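Local coordinates for packaging protein UL32 (Human herpesvirus 8 type M, PDB 6XF9) that probably helps bring newly made capsids to nuclear replication compartments, so controlling cleavage and packaging of viral DNA, and forms a zinc-binding pentameric ring, at residues H43-P48 with M123-Q128; S91-A96 with C278-T283; K221-P226 with V346-L351; V295-E300 with R352-G357; K426-A431 with L439-E444. One frame throughout, in Å; residues are numbered along the deposited sequence.

In the fold
About half helical, with hardly any strand, and studded with zinc, the chain is pinned together here at five places. Contacts 1 and 2 have centres 11 Å apart and interleave in sequence; Gln128 of helix 124-133 reaches the 278-283 turn, so residues far apart in sequence meet there. Contacts 3 and 4, also 11 Å apart between centres, both use helix 349-357, and the second of them carries a zinc-binding CxxC pair. His281 links contact 2 to contact 4, about 17 Å away between centres. Contact 5, the last along the chain, lies about 34 Å from contact 3 between centres. Contacts 1 and 5 also reach neighbouring subunits of the pentamer.

Contact 1: H43-P48 with M123-Q128; sequences HQSLQP and MGIDLQ
Ser45, in the last turn of helix 37-45, faces Ile125 and Asp126 at the start of helix 124-133. Its CB lies 3.7 Å from Ile125 CG2, and one bond further out its OG is hydrogen-bonded to Asp126 OD1 at 2.8 Å. The hydroxyl comes from the syn side of the carboxylate, 23° out of its plane, and is also hydrogen-bonded to Gln41 O. The torsion that sets OG beside its own backbone N (chi1 -62°) aims it at the acid, while CB meets the methyl whatever the torsion. The other oxygen of Asp126, OD2, takes the N-H of Met123 at 2.8 Å through its anti lone pair, so the carboxylate is gripped at both ends and ties the N-cap residue back onto the first turn. Beside this polar pair, the forked end of Leu46, the first residue to leave helical geometry, turns to Ile125: Leu46 CD1 and Ile125 CG1 are 3.9 Å apart. A zinc ion, held by Cys52, Cys55, His130 and Cys136, lies about 8 Å from the Asp126 side chain. Ile125 also packs on Ile42 of helix 37-45, while Arg160 of helix 145-164 packs on His43, and Phe153 on Pro48, past the helix end.

Contact 2: S91-A96 with C278-T283; sequences STMAAA and CLMHPT
Thr92 of helix 89-106 and Met280 of the 278-283 turn meet through both backbone and side chain. The Thr92 hydroxyl OG1 lies 3.0 Å from Met280 O, within hydrogen-bonding distance of it and of the Cys88 carbonyl one helical turn back. On the other branch, Thr92 CG2 sits 3.7 Å from Met280 CE. That branch points away from the backbone N while OG1 lies beside it (chi1 -56°), which puts oxygen and methyl against different parts of the same methionine. Met280 runs out from the turn and bends only at its last torsion (chi3 77°), bringing CE up to the helix backbone, 3.6 Å from Met93 N, with Met93 CB at 4.1 Å. Behind this first shell, Met280 closes a short 3-10 segment, after which His281 N bonds back to Cys278 O at 3.1 Å. Leu20 of helix 14-22 packs on Met280, and Gln128 of helix 124-133 touches Thr92 and gives a weak hydrogen bond to His281 O. Everything that touches is buried. The chemistry is thus mixed: the hydroxyl may serve as a polar partner for a buried carbonyl, while the thioether end supplies apolar packing, its CE lying against Thr92 CG2 and the helix backbone.

Contact 3: K221-P226 with V346-L351; sequences KPSLLP and VSDPLL
Leu225, at the start of helix 225-235, packs over the first turn of helix 349-357, with Leu350 and Leu351 as its partners. Its CB meets the CD2 branch of Leu350 at 3.9 Å. Further out, Leu225 CD1 comes down on backbone as much as on side chain: Leu351 CA is 3.8 Å away and Leu351 CB 4.0 Å. The first torsion of Leu225 is unusual, chi1 -92°, turned some thirty degrees from the staggered position, and it is in this rotation that CD1 meets the helix. Leu350 and Leu351 share one conformation, each with CG opposite the backbone N (chi1 -177° in Leu350), yet as neighbours on a helix they offer different aspects: Leu350 points its CB toward the leucine, whereas Leu351 lies more to the flank. No hydrogen bond joins the segments. Instead each helix start is capped from within. Ser223 OG accepts from Leu225 N at 3.0 Å, and the N-cap Asp348 receives Leu350 N on OD1 at 2.7 Å, on the anti side and 33° out of the carboxylate plane. The second Asp348 oxygen bonds to His305, which also packs on Ser223, Leu225 and Leu351. Leu224 turns instead to helix 7-12 and to Ala304, and Leu351 touches Cys301, so both helix starts gather round the end of helix 297-304.

Contact 4: V295-E300 with R352-G357; sequences VCLLCE and RELIRG. With ZN (zinc ion), chain P.
Leu298 meets Ile355 beside a CxxC zinc site with three cysteine ligands and one histidine: Leu298 lies between the two cysteines, Cys296 and Cys299, that with His366 and Cys373 bind the ion. The closer packing is at this pair, where Leu298 CD2 touches Ile355 CG1 at 4.0 Å and one side chain lies nearly perpendicular to the other. Leu298 CG stands beside its own backbone N (chi1 -52°), and the branch then swings over to helix 349-357. Ile363 and His366 pack on Leu298 as well, so the residue is shared between the helix contact and the metal site. On the far side of the pair, Ile355 is packed by Leu312 and Leu315 of helix 308-321.

The other half is slacker. Leu297 CB and Leu354 CD2 come no nearer than 4.3 Å, and although Leu297 itself is buried and points its CB at the partner helix, Leu354 is partly exposed, so this edge of the contact lies closer to solvent. No hydrogen bond crosses between the segments in either half, and the two helices meet through these four apolar side chains. The polar work is done at the metal, where Cys296 does double duty as N-cap residue and ligand. Its SG accepts from Cys299 N at 3.4 Å, and Cys296 SG and Cys299 SG each bind zinc at 2.3 Å.

Contact 5: K426-A431 with L439-E444; sequences KGLQNA and LDIIRE
Leu428 reaches from helix 416-430 to helix 435-451 with a single methyl, CD2, which comes between Ile441 and Ile442. Leu428 CD2 lies 4.1 Å from Ile441 CB, and the same methyl is again 4.1 Å from CG1 of Ile442. The two approaches differ: Leu428 and Ile441 run antiparallel alongside each other, while Ile442 lies nearly perpendicular to the leucine. Leu428 tucks CG over its own backbone, flanked by N and C alike (chi1 66°), an uncommon choice in a helix, and from there the branch points at the partner helix. Both isoleucines put CG1 beside the backbone N, yet Ile441 faces Leu428 from its CB while Ile442 comes nearer mainly through its end. On the flank away from this packing, Lys426 NZ bonds Gln429 OE1 at 2.9 Å from above the carbonyl plane, and it also forms a salt bridge with Asp370. Ser463 packs on Leu428, Pro459 on Ile442, and Phe158 and Leu424 on Ile441, while Thr175 of a neighbouring subunit packs on Leu439 and Ile442. This is plain apolar packing between consecutive helices joined by a short turn, an alpha-alpha hairpin, lying away from the zinc sites.

Contact 1: H43-P48 with M123-Q128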
# COMPACT_ATOMS: atom_id res chain seq x y z
N HIS D 43 -5.64 35.90 -12.50
CA HIS D 43 -5.99 34.48 -12.54
C HIS D 43 -6.01 33.97 -13.98
O HIS D 43 -5.71 32.79 -14.24
CB HIS D 43 -7.34 34.25 -11.87
CG HIS D 43 -7.70 32.81 -11.74
ND1 HIS D 43 -7.61 32.13 -10.55
CD2 HIS D 43 -8.12 31.90 -12.67
CE1 HIS D 43 -7.97 30.87 -10.73
NE2 HIS D 43 -8.28 30.70 -12.01
N GLN D 44 -6.37 34.84 -14.93
CA GLN D 44 -6.35 34.48 -16.34
C GLN D 44 -4.93 34.36 -16.87
O GLN D 44 -4.66 33.53 -17.75
CB GLN D 44 -7.14 35.49 -17.16
CG GLN D 44 -7.37 35.04 -18.59
CD GLN D 44 -8.12 36.08 -19.40
OE1 GLN D 44 -7.93 37.30 -19.22
NE2 GLN D 44 -8.98 35.60 -20.31
N SER D 45 -4.01 35.19 -16.39
CA SER D 45 -2.63 35.09 -16.84
C SER D 45 -1.98 33.78 -16.40
O SER D 45 -1.07 33.30 -17.08
CB SER D 45 -1.81 36.27 -16.33
OG SER D 45 -2.31 37.50 -16.83
N LEU D 46 -2.46 33.19 -15.30
CA LEU D 46 -1.90 31.95 -14.75
C LEU D 46 -2.61 30.71 -15.28
O LEU D 46 -2.52 29.65 -14.66
CB LEU D 46 -1.95 32.00 -13.22
CG LEU D 46 -0.99 33.09 -12.73
CD1 LEU D 46 -1.33 33.57 -11.35
CD2 LEU D 46 0.43 32.55 -12.74
N GLN D 47 -3.30 30.83 -16.40
CA GLN D 47 -3.72 29.52 -16.88
C GLN D 47 -2.80 29.02 -17.99
O GLN D 47 -2.30 29.82 -18.80
CB GLN D 47 -5.17 29.56 -17.35
CG GLN D 47 -6.12 29.62 -16.16
CD GLN D 47 -7.51 30.11 -16.49
OE1 GLN D 47 -7.78 30.60 -17.60
NE2 GLN D 47 -8.43 29.96 -15.53
N PRO D 48 -2.50 27.72 -17.98
CA PRO D 48 -1.37 27.21 -18.79
C PRO D 48 -1.50 27.43 -20.30
O PRO D 48 -0.48 27.39 -21.01
CB PRO D 48 -1.35 25.72 -18.44
CG PRO D 48 -1.86 25.70 -17.02
CD PRO D 48 -2.92 26.76 -16.96
N MET D 123 0.16 43.50 -16.12
CA MET D 123 0.14 43.44 -14.67
C MET D 123 1.42 42.81 -14.15
O MET D 123 2.16 42.15 -14.89
CB MET D 123 -1.06 42.65 -14.19
CG MET D 123 -2.29 43.34 -14.67
SD MET D 123 -3.46 43.49 -13.34
CE MET D 123 -4.79 44.25 -14.24
N GLY D 124 1.63 42.99 -12.84
CA GLY D 124 2.80 42.42 -12.19
C GLY D 124 2.97 40.95 -12.50
O GLY D 124 4.09 40.48 -12.75
N ILE D 125 1.87 40.20 -12.51
CA ILE D 125 2.00 38.78 -12.79
C ILE D 125 2.53 38.57 -14.20
O ILE D 125 3.29 37.62 -14.45
CB ILE D 125 0.66 38.06 -12.56
CG1 ILE D 125 0.88 36.55 -12.45
CG2 ILE D 125 -0.34 38.37 -13.67
CD1 ILE D 125 1.94 36.19 -11.43
N ASP D 126 2.19 39.46 -15.15
CA ASP D 126 2.65 39.28 -16.53
C ASP D 126 4.14 39.51 -16.66
O ASP D 126 4.83 38.79 -17.40
CB ASP D 126 1.89 40.21 -17.47
CG ASP D 126 0.39 39.99 -17.43
OD1 ASP D 126 -0.03 38.84 -17.72
OD2 ASP D 126 -0.35 40.95 -17.13
N LEU D 127 4.66 40.53 -15.95
CA LEU D 127 6.11 40.78 -15.90
C LEU D 127 6.84 39.62 -15.22
O LEU D 127 7.91 39.20 -15.67
CB LEU D 127 6.38 42.09 -15.16
CG LEU D 127 5.79 43.32 -15.84
CD1 LEU D 127 5.92 44.54 -14.92
CD2 LEU D 127 6.44 43.60 -17.18
N GLN D 128 6.32 39.16 -14.07
CA GLN D 128 6.92 38.02 -13.37
C GLN D 128 6.97 36.77 -14.24
O GLN D 128 7.98 36.06 -14.28
CB GLN D 128 6.12 37.73 -12.11
CG GLN D 128 6.26 38.74 -11.03
CD GLN D 128 5.69 38.22 -9.73
OE1 GLN D 128 6.34 37.47 -9.02
NE2 GLN D 128 4.44 38.57 -9.45

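Contact 2: S91-A96 with C278-T283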
# COMPACT_ATOMS: atom_id res chain seq x y z
N SER D 91 12.86 43.39 -8.44
CA SER D 91 13.22 42.98 -9.79
C SER D 91 12.04 43.13 -10.74
O SER D 91 12.25 43.38 -11.93
CB SER D 91 13.74 41.55 -9.83
OG SER D 91 14.73 41.34 -8.84
N THR D 92 10.81 42.97 -10.24
CA THR D 92 9.64 43.20 -11.09
C THR D 92 9.44 44.69 -11.36
O THR D 92 9.15 45.08 -12.49
CB THR D 92 8.40 42.60 -10.43
OG1 THR D 92 8.65 41.22 -10.19
CG2 THR D 92 7.16 42.78 -11.31
N MET D 93 9.61 45.51 -10.32
CA MET D 93 9.54 46.96 -10.47
C MET D 93 10.55 47.46 -11.49
O MET D 93 10.21 48.21 -12.41
CB MET D 93 9.79 47.60 -9.10
CG MET D 93 9.58 49.11 -8.97
SD MET D 93 7.92 49.72 -9.40
CE MET D 93 8.00 51.27 -8.53
N ALA D 94 11.82 47.03 -11.35
CA ALA D 94 12.89 47.45 -12.26
C ALA D 94 12.62 47.00 -13.69
O ALA D 94 12.88 47.75 -14.64
CB ALA D 94 14.23 46.90 -11.78
N ALA D 95 12.18 45.76 -13.88
CA ALA D 95 11.82 45.33 -15.23
C ALA D 95 10.63 46.13 -15.76
O ALA D 95 10.54 46.38 -16.96
CB ALA D 95 11.52 43.84 -15.24
N ALA D 96 9.70 46.53 -14.89
CA ALA D 96 8.60 47.38 -15.34
C ALA D 96 9.13 48.72 -15.83
O ALA D 96 8.88 49.13 -16.97
CB ALA D 96 7.60 47.61 -14.22
N CYS D 278 1.88 43.32 -3.41
CA CYS D 278 2.37 41.96 -3.32
C CYS D 278 2.04 41.13 -4.55
O CYS D 278 2.62 40.05 -4.72
CB CYS D 278 1.81 41.27 -2.07
SG CYS D 278 0.00 41.19 -1.99
N LEU D 279 1.15 41.61 -5.43
CA LEU D 279 0.88 40.91 -6.67
C LEU D 279 1.99 41.10 -7.69
O LEU D 279 1.82 40.69 -8.84
CB LEU D 279 -0.46 41.37 -7.26
CG LEU D 279 -1.67 41.04 -6.38
CD1 LEU D 279 -2.96 41.58 -6.98
CD2 LEU D 279 -1.78 39.54 -6.19
N MET D 280 3.09 41.74 -7.29
CA MET D 280 4.31 41.79 -8.07
C MET D 280 5.43 40.91 -7.52
O MET D 280 6.52 40.88 -8.09
CB MET D 280 4.82 43.23 -8.17
CG MET D 280 4.05 44.09 -9.11
SD MET D 280 4.52 45.79 -8.83
CE MET D 280 6.10 45.88 -9.66
N HIS D 281 5.18 40.21 -6.44
CA HIS D 281 6.05 39.33 -5.69
C HIS D 281 5.69 37.88 -6.01
O HIS D 281 4.55 37.59 -6.38
CB HIS D 281 5.87 39.58 -4.19
CG HIS D 281 6.96 38.99 -3.35
ND1 HIS D 281 6.99 37.66 -3.01
CD2 HIS D 281 8.04 39.56 -2.77
CE1 HIS D 281 8.08 37.42 -2.29
NE2 HIS D 281 8.73 38.56 -2.13
N PRO D 282 6.63 36.93 -5.91
CA PRO D 282 6.30 35.54 -6.27
C PRO D 282 5.18 34.88 -5.46
O PRO D 282 4.50 33.99 -5.97
CB PRO D 282 7.64 34.80 -6.08
CG PRO D 282 8.63 35.85 -5.51
CD PRO D 282 8.08 37.16 -5.94
N THR D 283 4.99 35.26 -4.19
CA THR D 283 4.00 34.57 -3.36
C THR D 283 2.60 35.20 -3.41
O THR D 283 1.67 34.65 -2.80
CB THR D 283 4.50 34.51 -1.92
OG1 THR D 283 4.42 35.82 -1.37
CG2 THR D 283 5.94 34.06 -1.88

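Contact 3: K221-P226 with V346-L351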
# COMPACT_ATOMS: atom_id res chain seq x y z
N LYS D 221 25.79 52.12 -9.49
CA LYS D 221 24.54 52.82 -9.69
C LYS D 221 23.81 53.04 -8.37
O LYS D 221 24.16 52.46 -7.33
CB LYS D 221 23.69 52.03 -10.67
CG LYS D 221 24.45 51.72 -11.94
CD LYS D 221 23.51 51.25 -13.04
CE LYS D 221 23.13 49.82 -12.85
NZ LYS D 221 22.66 49.20 -14.11
N PRO D 222 22.77 53.89 -8.36
CA PRO D 222 22.08 54.20 -7.10
C PRO D 222 21.34 53.01 -6.49
O PRO D 222 20.74 52.19 -7.18
CB PRO D 222 21.08 55.29 -7.52
CG PRO D 222 21.61 55.86 -8.80
CD PRO D 222 22.32 54.74 -9.48
N SER D 223 21.37 52.96 -5.16
CA SER D 223 20.65 51.93 -4.43
C SER D 223 19.16 52.12 -4.60
O SER D 223 18.65 53.24 -4.51
CB SER D 223 21.00 51.99 -2.95
OG SER D 223 19.94 51.49 -2.16
N LEU D 224 18.45 51.02 -4.83
CA LEU D 224 17.00 51.07 -4.95
C LEU D 224 16.30 50.93 -3.61
O LEU D 224 15.06 50.95 -3.57
CB LEU D 224 16.49 49.99 -5.91
CG LEU D 224 17.14 49.99 -7.30
CD1 LEU D 224 16.50 48.98 -8.22
CD2 LEU D 224 17.05 51.38 -7.90
N LEU D 225 17.04 50.77 -2.52
CA LEU D 225 16.42 50.64 -1.20
C LEU D 225 15.41 51.73 -0.87
O LEU D 225 14.32 51.39 -0.37
CB LEU D 225 17.49 50.60 -0.12
CG LEU D 225 17.92 49.19 0.21
CD1 LEU D 225 18.91 49.21 1.37
CD2 LEU D 225 16.67 48.44 0.56
N PRO D 226 15.67 53.03 -1.11
CA PRO D 226 14.65 54.03 -0.77
C PRO D 226 13.33 53.78 -1.48
O PRO D 226 12.26 53.91 -0.86
CB PRO D 226 15.31 55.35 -1.20
CG PRO D 226 16.77 55.06 -1.12
CD PRO D 226 16.90 53.67 -1.62
N VAL D 346 29.87 46.58 5.48
CA VAL D 346 28.83 47.24 4.71
C VAL D 346 29.06 48.74 4.87
O VAL D 346 29.06 49.26 6.00
CB VAL D 346 27.42 46.84 5.18
CG1 VAL D 346 26.35 47.57 4.38
CG2 VAL D 346 27.23 45.33 5.10
N SER D 347 29.28 49.44 3.76
CA SER D 347 29.52 50.88 3.84
C SER D 347 28.20 51.61 4.04
O SER D 347 28.02 52.34 5.02
CB SER D 347 30.27 51.37 2.60
OG SER D 347 29.38 51.70 1.54
N ASP D 348 27.26 51.44 3.09
CA ASP D 348 25.95 52.08 3.17
C ASP D 348 25.28 51.76 4.50
O ASP D 348 24.86 50.61 4.73
CB ASP D 348 25.03 51.62 2.04
CG ASP D 348 23.73 52.40 1.99
OD1 ASP D 348 23.31 52.93 3.05
OD2 ASP D 348 23.06 52.41 0.92
N PRO D 349 25.11 52.74 5.38
CA PRO D 349 24.47 52.47 6.68
C PRO D 349 22.98 52.15 6.58
O PRO D 349 22.43 51.64 7.56
CB PRO D 349 24.72 53.76 7.47
CG PRO D 349 24.82 54.82 6.42
CD PRO D 349 25.44 54.17 5.22
N LEU D 350 22.29 52.47 5.49
CA LEU D 350 20.88 52.07 5.39
C LEU D 350 20.76 50.55 5.26
O LEU D 350 20.04 49.91 6.04
CB LEU D 350 20.20 52.76 4.21
CG LEU D 350 18.71 52.44 4.07
CD1 LEU D 350 17.95 52.88 5.31
CD2 LEU D 350 18.11 53.06 2.84
N LEU D 351 21.48 49.96 4.31
CA LEU D 351 21.45 48.51 4.17
C LEU D 351 21.85 47.84 5.47
O LEU D 351 21.19 46.92 5.93
CB LEU D 351 22.40 48.07 3.06
CG LEU D 351 22.55 46.57 2.90
CD1 LEU D 351 21.23 45.98 2.45
CD2 LEU D 351 23.66 46.26 1.90

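Contact 4: V295-E300 with R352-G357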
# COMPACT_ATOMS: atom_id res chain seq x y z
N VAL D 295 6.94 37.92 2.22
CA VAL D 295 7.82 38.78 1.44
C VAL D 295 9.14 38.90 2.19
O VAL D 295 9.20 39.52 3.25
CB VAL D 295 7.21 40.16 1.17
CG1 VAL D 295 8.20 41.05 0.44
CG2 VAL D 295 5.96 40.03 0.35
N CYS D 296 10.21 38.33 1.66
CA CYS D 296 11.49 38.38 2.34
C CYS D 296 12.21 39.68 2.03
O CYS D 296 12.37 40.04 0.86
CB CYS D 296 12.34 37.20 1.92
SG CYS D 296 14.01 37.31 2.55
N LEU D 297 12.61 40.41 3.08
CA LEU D 297 13.22 41.71 2.84
C LEU D 297 14.65 41.58 2.36
O LEU D 297 15.10 42.41 1.57
CB LEU D 297 13.22 42.56 4.11
CG LEU D 297 12.00 43.43 4.31
CD1 LEU D 297 12.03 43.95 5.74
CD2 LEU D 297 12.07 44.57 3.32
N LEU D 298 15.37 40.55 2.82
CA LEU D 298 16.74 40.36 2.39
C LEU D 298 16.83 39.96 0.92
O LEU D 298 17.86 40.17 0.28
CB LEU D 298 17.43 39.34 3.28
CG LEU D 298 17.32 39.64 4.77
CD1 LEU D 298 17.91 38.54 5.61
CD2 LEU D 298 18.04 40.93 5.04
N CYS D 299 15.79 39.31 0.38
CA CYS D 299 15.78 39.06 -1.05
C CYS D 299 15.55 40.34 -1.83
O CYS D 299 16.05 40.48 -2.95
CB CYS D 299 14.71 38.02 -1.42
SG CYS D 299 15.16 36.29 -1.04
N GLU D 300 14.74 41.27 -1.30
CA GLU D 300 14.64 42.58 -1.93
C GLU D 300 16.01 43.24 -1.97
O GLU D 300 16.43 43.75 -3.01
CB GLU D 300 13.65 43.46 -1.16
CG GLU D 300 12.29 42.84 -0.96
CD GLU D 300 11.60 42.47 -2.24
OE1 GLU D 300 11.73 43.24 -3.20
OE2 GLU D 300 10.96 41.39 -2.31
N ARG D 352 22.91 48.36 6.10
CA ARG D 352 23.38 47.79 7.36
C ARG D 352 22.29 47.84 8.42
O ARG D 352 22.06 46.85 9.12
CB ARG D 352 24.63 48.54 7.77
CG ARG D 352 25.33 48.11 9.01
CD ARG D 352 26.46 49.10 9.16
NE ARG D 352 27.17 49.01 10.42
CZ ARG D 352 28.49 49.13 10.52
NH1 ARG D 352 29.08 49.05 11.71
NH2 ARG D 352 29.21 49.30 9.42
N GLU D 353 21.61 48.97 8.56
CA GLU D 353 20.56 49.08 9.58
C GLU D 353 19.34 48.22 9.25
O GLU D 353 18.68 47.73 10.16
CB GLU D 353 20.18 50.54 9.79
CG GLU D 353 19.11 50.75 10.84
CD GLU D 353 18.94 52.20 11.20
OE1 GLU D 353 19.57 53.05 10.52
OE2 GLU D 353 18.15 52.50 12.14
N LEU D 354 19.01 48.06 7.96
CA LEU D 354 17.89 47.20 7.60
C LEU D 354 18.17 45.76 7.99
O LEU D 354 17.34 45.10 8.62
CB LEU D 354 17.59 47.32 6.10
CG LEU D 354 16.27 46.77 5.56
CD1 LEU D 354 16.03 47.38 4.19
CD2 LEU D 354 16.26 45.24 5.47
N ILE D 355 19.34 45.24 7.58
CA ILE D 355 19.72 43.86 7.89
C ILE D 355 19.70 43.63 9.40
O ILE D 355 19.19 42.62 9.88
CB ILE D 355 21.09 43.54 7.26
CG1 ILE D 355 20.99 43.51 5.73
CG2 ILE D 355 21.65 42.22 7.80
CD1 ILE D 355 22.33 43.30 5.02
N ARG D 356 20.27 44.57 10.16
CA ARG D 356 20.33 44.44 11.61
C ARG D 356 18.98 44.59 12.28
O ARG D 356 18.83 44.20 13.44
CB ARG D 356 21.32 45.44 12.18
CG ARG D 356 22.72 45.18 11.67
CD ARG D 356 23.71 46.09 12.33
NE ARG D 356 23.67 45.93 13.78
CZ ARG D 356 24.22 46.79 14.63
NH1 ARG D 356 24.86 47.86 14.16
NH2 ARG D 356 24.14 46.57 15.94
N GLY D 357 18.02 45.23 11.60
CA GLY D 357 16.67 45.32 12.13
C GLY D 357 15.81 44.11 11.88
O GLY D 357 14.79 43.93 12.56
ZN ZN P . 15.14 35.77 1.23

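Contact 5: K426-A431 with L439-E444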
# COMPACT_ATOMS: atom_id res chain seq x y z
N LYS D 426 6.96 26.65 -2.18
CA LYS D 426 6.32 27.89 -1.75
C LYS D 426 4.80 27.80 -1.89
O LYS D 426 4.06 28.50 -1.18
CB LYS D 426 6.87 29.08 -2.54
CG LYS D 426 8.34 29.35 -2.29
CD LYS D 426 8.66 29.36 -0.80
CE LYS D 426 8.46 30.73 -0.22
NZ LYS D 426 8.43 30.72 1.26
N GLY D 427 4.33 26.98 -2.83
CA GLY D 427 2.89 26.82 -3.01
C GLY D 427 2.23 26.03 -1.90
O GLY D 427 1.15 26.39 -1.42
N LEU D 428 2.85 24.92 -1.48
CA LEU D 428 2.26 24.18 -0.38
C LEU D 428 2.27 25.01 0.90
O LEU D 428 1.37 24.89 1.74
CB LEU D 428 2.98 22.84 -0.17
CG LEU D 428 4.43 22.77 0.29
CD1 LEU D 428 4.60 23.09 1.76
CD2 LEU D 428 4.93 21.37 0.05
N GLN D 429 3.25 25.91 1.02
CA GLN D 429 3.43 26.79 2.16
C GLN D 429 2.43 27.94 2.21
O GLN D 429 2.21 28.53 3.27
CB GLN D 429 4.87 27.30 2.13
CG GLN D 429 5.47 27.63 3.43
CD GLN D 429 6.93 27.96 3.28
OE1 GLN D 429 7.40 28.22 2.18
NE2 GLN D 429 7.68 27.94 4.38
N ASN D 430 1.87 28.34 1.07
CA ASN D 430 1.00 29.52 1.00
C ASN D 430 -0.40 29.19 0.49
O ASN D 430 -1.15 30.11 0.16
CB ASN D 430 1.62 30.59 0.09
CG ASN D 430 2.87 31.26 0.68
OD1 ASN D 430 2.85 31.85 1.77
ND2 ASN D 430 3.98 31.16 -0.06
N ALA D 431 -0.78 27.91 0.42
CA ALA D 431 -2.05 27.51 -0.18
C ALA D 431 -2.36 26.09 0.24
O ALA D 431 -1.48 25.31 0.61
CB ALA D 431 -2.03 27.64 -1.70
N LEU D 439 3.76 16.13 0.97
CA LEU D 439 4.93 15.42 1.46
C LEU D 439 5.73 14.81 0.32
O LEU D 439 6.91 14.49 0.49
CB LEU D 439 4.49 14.34 2.46
CG LEU D 439 3.64 14.83 3.64
CD1 LEU D 439 3.27 13.65 4.53
CD2 LEU D 439 4.34 15.93 4.42
N ASP D 440 5.10 14.67 -0.84
CA ASP D 440 5.79 14.23 -2.05
C ASP D 440 6.72 15.32 -2.59
O ASP D 440 7.84 15.03 -3.03
CB ASP D 440 4.75 13.84 -3.09
CG ASP D 440 4.43 12.36 -3.04
OD1 ASP D 440 5.41 11.58 -2.89
OD2 ASP D 440 3.23 11.98 -3.12
N ILE D 441 6.24 16.56 -2.61
CA ILE D 441 7.08 17.68 -3.00
C ILE D 441 8.28 17.79 -2.07
O ILE D 441 9.44 17.86 -2.51
CB ILE D 441 6.24 18.96 -3.00
CG1 ILE D 441 5.15 18.86 -4.08
CG2 ILE D 441 7.11 20.15 -3.25
CD1 ILE D 441 4.12 19.97 -4.05
N ILE D 442 8.03 17.74 -0.76
CA ILE D 442 9.10 17.90 0.23
C ILE D 442 10.18 16.84 0.05
O ILE D 442 11.37 17.14 0.19
CB ILE D 442 8.50 17.87 1.65
CG1 ILE D 442 7.80 19.19 1.92
CG2 ILE D 442 9.59 17.60 2.66
CD1 ILE D 442 6.97 19.20 3.17
N ARG D 443 9.80 15.59 -0.22
CA ARG D 443 10.83 14.56 -0.36
C ARG D 443 11.60 14.71 -1.68
O ARG D 443 12.81 14.48 -1.72
CB ARG D 443 10.24 13.15 -0.13
CG ARG D 443 9.91 12.26 -1.31
CD ARG D 443 9.54 10.82 -0.82
NE ARG D 443 8.47 10.81 0.20
CZ ARG D 443 8.65 10.49 1.49
NH1 ARG D 443 9.86 10.15 1.94
NH2 ARG D 443 7.62 10.52 2.33
N GLU D 444 10.92 15.05 -2.77
CA GLU D 444 11.66 15.29 -4.02
C GLU D 444 12.53 16.54 -3.92
O GLU D 444 13.63 16.59 -4.48
CB GLU D 444 10.70 15.39 -5.20
CG GLU D 444 11.37 15.55 -6.56
CD GLU D 444 12.29 14.39 -6.93
OE1 GLU D 444 12.09 13.28 -6.40
OE2 GLU D 444 13.19 14.57 -7.79